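Long-range contacts in PreproPTTH (Bombyx mori, PDB 5AOQ), which probably acts, as the mature hormone cut from its precursor, as a cystine-knot neurohormone that controls developmental timing and metamorphosis in insects by binding the receptor tyrosine kinase Torso: residues D[53-58]-D[95-100]; D[64-69]-D[83-88]. The protein carries 1 engineered substitution. All coordinates share one frame; numbering follows the deposited sequence. Where two conformers were deposited one is given.

Contact 1. Residues D[53-58]-D[95-100]; sequences ICKESL and ACLCTR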
loop_
_atom_site.group_PDB
_atom_site.type_symbol
_atom_site.label_atom_id
_atom_site.label_comp_id
_atom_site.label_asym_id
_atom_site.label_seq_id
_atom_site.Cartn_x
_atom_site.Cartn_y
_atom_site.Cartn_z
ATOM N N ILE D 53 -11.261 15.133 29.713
ATOM C CA ILE D 53 -11.019 16.024 28.582
ATOM C C ILE D 53 -11.066 15.234 27.286
ATOM O O ILE D 53 -10.727 14.053 27.249
ATOM C CB ILE D 53 -9.655 16.748 28.672
ATOM C CG1 ILE D 53 -9.529 17.757 27.526
ATOM C CG2 ILE D 53 -8.502 15.752 28.606
ATOM C CD1 ILE D 53 -8.525 18.862 27.767
ATOM N N CYS D 54 -11.504 15.892 26.223
ATOM C CA CYS D 54 -11.628 15.254 24.923
ATOM C C CYS D 54 -10.254 14.864 24.386
ATOM O O CYS D 54 -9.388 15.718 24.199
ATOM C CB CYS D 54 -12.330 16.178 23.935
ATOM S SG CYS D 54 -14.011 16.627 24.394
ATOM N N LYS D 55 -10.063 13.571 24.141
ATOM C CA LYS D 55 -8.817 13.069 23.577
ATOM C C LYS D 55 -9.016 12.859 22.092
ATOM O O LYS D 55 -10.148 12.785 21.622
ATOM C CB LYS D 55 -8.401 11.737 24.224
ATOM C CG LYS D 55 -9.136 10.504 23.649
ATOM C CD LYS D 55 -8.583 9.175 24.144
ATOM C CE LYS D 55 -9.386 8.022 23.551
ATOM N NZ LYS D 55 -8.763 6.683 23.728
ATOM N N GLU D 56 -7.912 12.760 21.361
ATOM C CA GLU D 56 -7.963 12.364 19.966
ATOM C C GLU D 56 -7.490 10.915 19.922
ATOM O O GLU D 56 -6.386 10.596 20.362
ATOM C CB GLU D 56 -7.114 13.289 19.086
ATOM C CG GLU D 56 -5.619 13.271 19.348
ATOM C CD GLU D 56 -4.864 14.214 18.428
ATOM O OE1 GLU D 56 -5.477 14.729 17.470
ATOM O OE2 GLU D 56 -3.658 14.438 18.663
ATOM N N SER D 57 -8.345 10.032 19.420
ATOM C CA SER D 57 -8.050 8.605 19.423
ATOM C C SER D 57 -7.022 8.264 18.355
ATOM O O SER D 57 -7.325 8.262 17.164
ATOM C CB SER D 57 -9.329 7.796 19.204
ATOM O OG SER D 57 -9.074 6.406 19.300
ATOM N N LEU D 58 -5.802 7.976 18.794
ATOM C CA LEU D 58 -4.725 7.630 17.878
ATOM C C LEU D 58 -4.844 6.192 17.392
ATOM O O LEU D 58 -5.038 5.268 18.184
ATOM C CB LEU D 58 -3.367 7.835 18.551
ATOM C CG LEU D 58 -3.008 9.268 18.947
ATOM C CD1 LEU D 58 -1.707 9.284 19.732
ATOM C CD2 LEU D 58 -2.909 10.171 17.724
ATOM N N ALA D 95 -10.839 9.343 16.131
ATOM C CA ALA D 95 -12.038 9.593 16.920
ATOM C C ALA D 95 -11.726 10.620 17.996
ATOM O O ALA D 95 -10.559 10.849 18.316
ATOM C CB ALA D 95 -12.556 8.302 17.546
ATOM N N CYS D 96 -12.768 11.243 18.537
ATOM C CA CYS D 96 -12.617 12.162 19.658
ATOM C C CYS D 96 -13.415 11.634 20.847
ATOM O O CYS D 96 -14.639 11.511 20.773
ATOM C CB CYS D 96 -13.073 13.572 19.281
ATOM S SG CYS D 96 -12.595 14.828 20.492
ATOM N N LEU D 97 -12.716 11.324 21.937
ATOM C CA LEU D 97 -13.321 10.647 23.080
ATOM C C LEU D 97 -13.009 11.373 24.389
ATOM O O LEU D 97 -11.955 11.987 24.528
ATOM C CB LEU D 97 -12.831 9.199 23.135
ATOM C CG LEU D 97 -13.050 8.407 21.839
ATOM C CD1 LEU D 97 -12.336 7.061 21.869
ATOM C CD2 LEU D 97 -14.534 8.208 21.577
ATOM N N CYS D 98 -13.931 11.294 25.345
ATOM C CA CYS D 98 -13.830 12.068 26.580
ATOM C C CYS D 98 -13.149 11.287 27.708
ATOM O O CYS D 98 -13.724 11.109 28.783
ATOM C CB CYS D 98 -15.224 12.521 27.026
ATOM S SG CYS D 98 -15.209 13.795 28.346
ATOM N N THR D 99 -11.927 10.824 27.456
ATOM C CA THR D 99 -11.109 10.190 28.489
ATOM C C THR D 99 -10.205 11.225 29.151
ATOM O O THR D 99 -9.506 11.973 28.470
ATOM C CB THR D 99 -10.235 9.053 27.913
ATOM O OG1 THR D 99 -11.070 8.043 27.336
ATOM C CG2 THR D 99 -9.365 8.425 29.005
ATOM N N ARG D 100 -10.207 11.251 30.481
ATOM C CA ARG D 100 -9.424 12.227 31.236
ATOM C C ARG D 100 -7.927 12.059 30.999
ATOM O O ARG D 100 -7.488 11.077 30.401
ATOM C CB ARG D 100 -9.723 12.106 32.731
ATOM C CG ARG D 100 -9.168 10.843 33.359
ATOM C CD ARG D 100 -9.616 10.678 34.798
ATOM N NE ARG D 100 -9.031 9.484 35.396
ATOM C CZ ARG D 100 -9.286 9.055 36.628
ATOM N NH1 ARG D 100 -10.126 9.720 37.411
ATOM N NH2 ARG D 100 -8.699 7.953 37.076
#

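Contact 2. Residues D[64-69]-D[83-88]; sequences LKRRET and YRWVAE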
loop_
_atom_site.group_PDB
_atom_site.type_symbol
_atom_site.label_atom_id
_atom_site.label_comp_id
_atom_site.label_asym_id
_atom_site.label_seq_id
_atom_site.Cartn_x
_atom_site.Cartn_y
_atom_site.Cartn_z
ATOM N N LEU D 64 3.690 2.994 2.866
ATOM C CA LEU D 64 4.876 2.520 2.155
ATOM C C LEU D 64 5.703 3.683 1.608
ATOM O O LEU D 64 5.151 4.646 1.073
ATOM C CB LEU D 64 4.473 1.590 1.009
ATOM C CG LEU D 64 3.702 0.319 1.380
ATOM C CD1 LEU D 64 3.375 -0.489 0.136
ATOM C CD2 LEU D 64 4.480 -0.527 2.368
ATOM N N LYS D 65 7.025 3.586 1.747
ATOM C CA LYS D 65 7.941 4.622 1.264
ATOM C C LYS D 65 8.584 4.223 -0.068
ATOM O O LYS D 65 8.530 3.059 -0.463
ATOM C CB LYS D 65 9.023 4.905 2.309
ATOM C CG LYS D 65 8.479 5.312 3.676
ATOM C CD LYS D 65 7.827 6.693 3.658
ATOM C CE LYS D 65 8.863 7.807 3.595
ATOM N NZ LYS D 65 8.239 9.158 3.677
ATOM N N ARG D 66 9.206 5.190 -0.742
ATOM C CA ARG D 66 9.680 5.010 -2.116
ATOM C C ARG D 66 11.207 4.889 -2.236
ATOM O O ARG D 66 11.912 4.732 -1.239
ATOM C CB ARG D 66 9.171 6.172 -2.981
ATOM C CG ARG D 66 7.786 5.943 -3.557
ATOM C CD ARG D 66 7.350 7.111 -4.426
ATOM N NE ARG D 66 8.155 7.237 -5.640
ATOM C CZ ARG D 66 7.880 6.640 -6.796
ATOM N NH1 ARG D 66 6.814 5.857 -6.918
ATOM N NH2 ARG D 66 8.677 6.824 -7.841
ATOM N N ARG D 67 11.693 4.959 -3.475
ATOM C CA ARG D 67 13.101 4.753 -3.809
ATOM C C ARG D 67 14.056 5.705 -3.090
ATOM O O ARG D 67 15.159 5.312 -2.711
ATOM C CB ARG D 67 13.302 4.905 -5.321
ATOM C CG ARG D 67 12.368 4.056 -6.182
ATOM C CD ARG D 67 12.439 4.452 -7.653
ATOM N NE ARG D 67 12.099 5.857 -7.867
ATOM C CZ ARG D 67 11.929 6.417 -9.061
ATOM N NH1 ARG D 67 12.059 5.695 -10.165
ATOM N NH2 ARG D 67 11.622 7.704 -9.153
ATOM N N GLU D 68 13.633 6.956 -2.918
ATOM C CA GLU D 68 14.493 8.001 -2.363
ATOM C C GLU D 68 15.088 7.618 -1.009
ATOM O O GLU D 68 16.155 8.102 -0.631
ATOM C CB GLU D 68 13.713 9.310 -2.218
ATOM C CG GLU D 68 13.165 9.860 -3.525
ATOM C CD GLU D 68 12.402 11.156 -3.334
ATOM O OE1 GLU D 68 12.485 11.743 -2.234
ATOM O OE2 GLU D 68 11.713 11.589 -4.283
ATOM N N THR D 69 14.393 6.747 -0.286
ATOM C CA THR D 69 14.828 6.324 1.038
ATOM C C THR D 69 15.921 5.261 0.940
ATOM O O THR D 69 16.035 4.565 -0.068
ATOM C CB THR D 69 13.645 5.763 1.858
ATOM O OG1 THR D 69 12.495 6.599 1.676
ATOM C CG2 THR D 69 13.989 5.693 3.341
ATOM N N TYR D 83 14.167 -3.379 -0.400
ATOM C CA TYR D 83 15.111 -2.700 -1.293
ATOM C C TYR D 83 14.560 -1.411 -1.916
ATOM O O TYR D 83 15.239 -0.383 -1.913
ATOM C CB TYR D 83 15.560 -3.656 -2.406
ATOM C CG TYR D 83 15.811 -5.071 -1.928
ATOM C CD1 TYR D 83 16.916 -5.374 -1.144
ATOM C CD2 TYR D 83 14.942 -6.102 -2.262
ATOM C CE1 TYR D 83 17.147 -6.663 -0.704
ATOM C CE2 TYR D 83 15.166 -7.395 -1.828
ATOM C CZ TYR D 83 16.269 -7.670 -1.049
ATOM O OH TYR D 83 16.493 -8.956 -0.615
ATOM N N ARG D 84 13.335 -1.480 -2.433
ATOM C CA ARG D 84 12.696 -0.359 -3.116
ATOM C C ARG D 84 11.618 0.284 -2.242
ATOM O O ARG D 84 11.393 1.493 -2.307
ATOM C CB ARG D 84 12.085 -0.831 -4.440
ATOM C CG ARG D 84 13.058 -1.586 -5.345
ATOM C CD ARG D 84 12.373 -2.707 -6.117
ATOM N NE ARG D 84 11.575 -2.214 -7.238
ATOM C CZ ARG D 84 10.925 -2.997 -8.093
ATOM N NH1 ARG D 84 10.969 -4.316 -7.962
ATOM N NH2 ARG D 84 10.226 -2.461 -9.084
ATOM N N TRP D 85 10.958 -0.538 -1.427
ATOM C CA TRP D 85 9.865 -0.085 -0.565
ATOM C C TRP D 85 10.094 -0.419 0.908
ATOM O O TRP D 85 10.822 -1.354 1.241
ATOM C CB TRP D 85 8.542 -0.707 -1.021
ATOM C CG TRP D 85 8.145 -0.354 -2.422
ATOM C CD1 TRP D 85 8.557 -0.965 -3.570
ATOM C CD2 TRP D 85 7.246 0.687 -2.822
ATOM N NE1 TRP D 85 7.973 -0.368 -4.660
ATOM C CE2 TRP D 85 7.165 0.651 -4.228
ATOM C CE3 TRP D 85 6.503 1.647 -2.129
ATOM C CZ2 TRP D 85 6.371 1.537 -4.954
ATOM C CZ3 TRP D 85 5.718 2.527 -2.851
ATOM C CH2 TRP D 85 5.657 2.465 -4.247
ATOM N N VAL D 86 9.458 0.360 1.778
ATOM C CA VAL D 86 9.465 0.112 3.217
ATOM C C VAL D 86 8.150 0.531 3.855
ATOM O O VAL D 86 7.667 1.643 3.639
ATOM C CB VAL D 86 10.619 0.852 3.931
ATOM C CG1 VAL D 86 10.470 0.789 5.455
ATOM C CG2 VAL D 86 11.950 0.290 3.505
ATOM N N ALA D 87 7.587 -0.374 4.651
ATOM C CA ALA D 87 6.347 -0.115 5.368
ATOM C C ALA D 87 6.650 0.470 6.739
ATOM O O ALA D 87 7.488 -0.051 7.474
ATOM C CB ALA D 87 5.535 -1.389 5.505
ATOM N N GLU D 88 5.959 1.555 7.075
ATOM C CA GLU D 88 6.131 2.208 8.363
ATOM C C GLU D 88 4.778 2.519 8.983
ATOM O O GLU D 88 3.803 2.795 8.280
ATOM C CB GLU D 88 6.960 3.486 8.220
ATOM C CG GLU D 88 6.337 4.551 7.331
ATOM C CD GLU D 88 7.134 5.842 7.331
ATOM O OE1 GLU D 88 8.210 5.878 6.698
ATOM O OE2 GLU D 88 6.685 6.819 7.966
#

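Contact 1. Residues D[53-58]-D[95-100]
Cys54 and Cys96 lie against each other, CB of Cys54 3.7 Å from SG of Cys96, yet each belongs to a different disulfide: Cys54 pairs with Cys17, Cys96 with Cys40. Cys98, whose CA is 4.2 Å from that of Cys54, adds a third bridge to Cys48, so three disulfides converge here, consistent with the core of a cystine knot. The evidence for strand pairing is in the backbone. Lys55 and Leu97 form an antiparallel hydrogen-bonded pair, with Leu97 N 3.0 Å from Lys55 O, and Ser57 N donates to Ala95 O. With CG lodged between backbone N and carbonyl carbon (chi1 81°), Lys55 runs out extended beside Leu97, CE of Lys55 lying 3.5 Å from CD1 of Leu97. One bond nearer the backbone, CD of Lys55 comes within 4.1 Å of CB of Thr99. Were Lys55 replaced by an alanine, the flank of Leu97 now covered by its methylenes would probably be left bare. The disulfides thus tie the end of the strand pair covalently to other parts of the chain, with Cys96 on the face shared with Glu56; on the other face the aliphatic part of Lys55 flanks Leu97, which packs on Leu97 of the second subunit.

Contact 2. Residues D[64-69]-D[83-88]
Leu64 and Ala87 form an antiparallel, non-hydrogen-bonded pair at the far end of the long beta-hairpin of strands 55-65 and 86-97, a finger of the cystine-knot fold, where the strands part into their connecting loop. The register supports this: their CA atoms are 4.4 Å apart, and one residue on, Lys65 N donates to Val86 O at 2.8 Å with an N-H...O angle of 154°. CD2 of Leu64 packs on CB of Ala87, and CB of Leu64 rests 3.7 Å from CE3 of Trp85. The indole is carried there by a CG set beside its own backbone N (chi1 -61°). Farther toward the loop, Arg66 lies alongside Trp85 pointing the same way, CG of Arg66 4.1 Å from CZ3 of Trp85, its guanidinium turned nearly at right angles (84°) to the ring. This end belongs to the interfaces as well. Trp85 makes a cation-pi contact with Lys82 of the second subunit, and Arg67 packs on Tyr36 of one Torso chain and Pro95 of the other. On the Val86 side, Lys65, bent at chi2 and chi3, crosses Glu88 with its methylenes beside the carboxylate, leaving NZ of Lys65 4.5 Å from OE1 of Glu88, beyond a salt bridge.

How the contacts relate
Contacts 1 and 2 join the same two strands, 55-65 and 86-97, at their two ends, and contact 2 is nested inside the loop that contact 1 closes. Their centres are 32 Å apart and their nearest atoms about 13 Å, so they do not touch. They lie on opposite sides of the chain's centre, the centre of contact 1 about 13 Å and that of contact 2 about 19 Å from it. Both meet the second subunit, which therefore borders the hairpin near both ends. Their chemistry differs: contact 1 sits at the disulfides, whereas contact 2 reaches two Torso chains. The hairpin thus spans from the covalent core of the hormone to an end that meets the receptor.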